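Local coordinates for protein AgaA (Rhizobium radiobacter, PDB 6HLX) that binds the opine agropinic acid as a periplasmic binding protein, delivering it to an ABC transporter for import into the bacterial cell, at residues A[390-395]-A[444-449]. Sequence-based numbering, arbitrary orientation.
Sequences SNYYYG and SPLVYF
Tyr393 meets Pro445, Leu446 and Tyr448 where the last turn of helix 388-393 packs against strand 446-451 of a mixed sheet, in the type II periplasmic-binding-protein fold of a family 5 solute-binding protein. The contact illustrates how one tyrosine can pair an apolar ring with a polar tip in a buried helix-to-sheet junction.

The polar part is a short relay. Tyr448 OH donates to Tyr393 OH at 2.8 Å, and the acceptor lies at the edge of the Tyr448 ring, in its plane. The two side chains approach from opposite directions, and the bond leaves each hydroxyl at a bent angle, about 110°, to its C-O bond. Tyr393 OH in turn donates to a water 2.6 Å away, in the plane of its own ring, and this water donates to Leu446 O. Both bonds of the Tyr393 hydroxyl thus lead to the strand, giving a buried oxygen a donor and an acceptor.

The apolar part centres on the Tyr393 ring. Leu446 CD2 sits over the centre of one Tyr393 face, a CH-pi contact of 4.0 Å to the ring centroid and 13° off the normal. With CG beside the backbone N (chi1 -76°), Leu446 also sets its CG at the edge of the Tyr392 ring. The Tyr392 hydroxyl bonds instead to Leu380 O and Ser379 OG, while Met377 of strand 374-379 touches Tyr392, Leu446 and Tyr448. Phe436 adds an edge-to-face ring contact to Tyr393. Pro445 crosses Tyr393 at about a right angle, bringing its CG to 3.4 Å from Tyr393 CE2.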
loop_
_atom_site.group_PDB
_atom_site.type_symbol
_atom_site.label_atom_id
_atom_site.label_comp_id
_atom_site.label_asym_id
_atom_site.label_seq_id
_atom_site.Cartn_x
_atom_site.Cartn_y
_atom_site.Cartn_z
ATOM N N SER A 390 3.100 -1.606 12.852
ATOM C CA SER A 390 1.828 -1.687 13.602
ATOM C C SER A 390 0.674 -2.073 12.687
ATOM O O SER A 390 -0.202 -2.837 13.081
ATOM C CB SER A 390 1.493 -0.363 14.271
ATOM O OG SER A 390 2.207 -0.237 15.486
ATOM N N ASN A 391 0.692 -1.546 11.457
ATOM C CA ASN A 391 -0.346 -1.822 10.478
ATOM C C ASN A 391 -0.440 -3.336 10.168
ATOM O O ASN A 391 -1.535 -3.852 9.951
ATOM C CB ASN A 391 -0.095 -0.994 9.226
ATOM C CG ASN A 391 -1.101 -1.208 8.125
ATOM O OD1 ASN A 391 -2.345 -1.200 8.333
ATOM N ND2 ASN A 391 -0.583 -1.420 6.938
ATOM N N TYR A 392 0.713 -4.043 10.225
ATOM C CA TYR A 392 0.807 -5.487 9.995
ATOM C C TYR A 392 0.566 -6.338 11.243
ATOM O O TYR A 392 -0.009 -7.419 11.136
ATOM C CB TYR A 392 2.219 -5.820 9.434
ATOM C CG TYR A 392 2.331 -5.489 7.966
ATOM C CD1 TYR A 392 2.475 -4.166 7.533
ATOM C CD2 TYR A 392 2.275 -6.489 7.005
ATOM C CE1 TYR A 392 2.492 -3.850 6.175
ATOM C CE2 TYR A 392 2.312 -6.185 5.642
ATOM C CZ TYR A 392 2.429 -4.865 5.235
ATOM O OH TYR A 392 2.392 -4.579 3.893
ATOM N N TYR A 393 1.074 -5.895 12.412
ATOM C CA TYR A 393 1.136 -6.724 13.629
ATOM C C TYR A 393 0.239 -6.373 14.799
ATOM O O TYR A 393 0.005 -7.241 15.646
ATOM C CB TYR A 393 2.591 -6.724 14.148
ATOM C CG TYR A 393 3.523 -7.544 13.279
ATOM C CD1 TYR A 393 4.128 -6.987 12.154
ATOM C CD2 TYR A 393 3.802 -8.877 13.582
ATOM C CE1 TYR A 393 4.960 -7.743 11.329
ATOM C CE2 TYR A 393 4.653 -9.637 12.779
ATOM C CZ TYR A 393 5.215 -9.068 11.643
ATOM O OH TYR A 393 6.050 -9.808 10.839
ATOM N N TYR A 394 -0.168 -5.102 14.932
ATOM C CA TYR A 394 -0.923 -4.682 16.116
ATOM C C TYR A 394 -2.306 -5.341 16.184
ATOM O O TYR A 394 -2.880 -5.680 15.155
ATOM C CB TYR A 394 -1.105 -3.156 16.091
ATOM C CG TYR A 394 -1.366 -2.567 17.461
ATOM C CD1 TYR A 394 -0.327 -2.373 18.366
ATOM C CD2 TYR A 394 -2.656 -2.246 17.870
ATOM C CE1 TYR A 394 -0.561 -1.853 19.636
ATOM C CE2 TYR A 394 -2.903 -1.728 19.145
ATOM C CZ TYR A 394 -1.843 -1.495 20.009
ATOM O OH TYR A 394 -2.058 -0.968 21.263
ATOM N N GLY A 395 -2.837 -5.461 17.391
ATOM C CA GLY A 395 -4.212 -5.883 17.595
ATOM C C GLY A 395 -5.092 -4.652 17.426
ATOM O O GLY A 395 -5.243 -4.137 16.310
ATOM N N SER A 444 5.345 -15.721 14.229
ATOM C CA SER A 444 5.149 -15.694 12.779
ATOM C C SER A 444 3.682 -15.454 12.337
ATOM O O SER A 444 3.164 -16.239 11.530
ATOM C CB SER A 444 5.715 -16.959 12.143
ATOM O OG SER A 444 7.130 -16.881 12.107
ATOM N N PRO A 445 2.990 -14.398 12.832
ATOM C CA PRO A 445 1.625 -14.118 12.333
ATOM C C PRO A 445 1.648 -13.812 10.836
ATOM O O PRO A 445 0.677 -14.079 10.143
ATOM C CB PRO A 445 1.195 -12.889 13.131
ATOM C CG PRO A 445 2.488 -12.205 13.499
ATOM C CD PRO A 445 3.445 -13.338 13.766
ATOM N N LEU A 446 2.772 -13.245 10.343
ATOM C CA LEU A 446 3.002 -12.963 8.922
ATOM C C LEU A 446 4.191 -13.818 8.495
ATOM O O LEU A 446 5.141 -13.975 9.259
ATOM C CB LEU A 446 3.351 -11.485 8.667
ATOM C CG LEU A 446 2.243 -10.394 8.714
ATOM C CD1 LEU A 446 1.114 -10.652 7.695
ATOM C CD2 LEU A 446 1.711 -10.165 10.111
ATOM N N VAL A 447 4.146 -14.331 7.265
ATOM C CA VAL A 447 5.253 -15.115 6.710
ATOM C C VAL A 447 5.692 -14.395 5.438
ATOM O O VAL A 447 4.840 -13.919 4.663
ATOM C CB VAL A 447 4.847 -16.592 6.486
ATOM C CG1 VAL A 447 5.778 -17.272 5.490
ATOM C CG2 VAL A 447 4.825 -17.354 7.818
ATOM N N TYR A 448 7.030 -14.285 5.225
ATOM C CA TYR A 448 7.553 -13.544 4.072
ATOM C C TYR A 448 8.453 -14.444 3.244
ATOM O O TYR A 448 9.239 -15.215 3.808
ATOM C CB TYR A 448 8.362 -12.325 4.552
ATOM C CG TYR A 448 7.621 -11.442 5.527
ATOM C CD1 TYR A 448 7.712 -11.658 6.901
ATOM C CD2 TYR A 448 6.882 -10.344 5.083
ATOM C CE1 TYR A 448 7.029 -10.845 7.808
ATOM C CE2 TYR A 448 6.214 -9.513 5.983
ATOM C CZ TYR A 448 6.313 -9.756 7.346
ATOM O OH TYR A 448 5.677 -8.943 8.247
ATOM N N PHE A 449 8.378 -14.303 1.907
ATOM C CA PHE A 449 9.157 -15.169 1.030
ATOM C C PHE A 449 10.193 -14.486 0.191
ATOM O O PHE A 449 11.248 -15.082 -0.027
ATOM C CB PHE A 449 8.218 -15.964 0.104
ATOM C CG PHE A 449 7.327 -16.936 0.852
ATOM C CD1 PHE A 449 7.856 -17.792 1.814
ATOM C CD2 PHE A 449 5.956 -16.974 0.606
ATOM C CE1 PHE A 449 7.025 -18.693 2.509
ATOM C CE2 PHE A 449 5.132 -17.874 1.297
ATOM C CZ PHE A 449 5.672 -18.715 2.244
HETATM O O HOH W 1 5.886 -12.380 11.429
#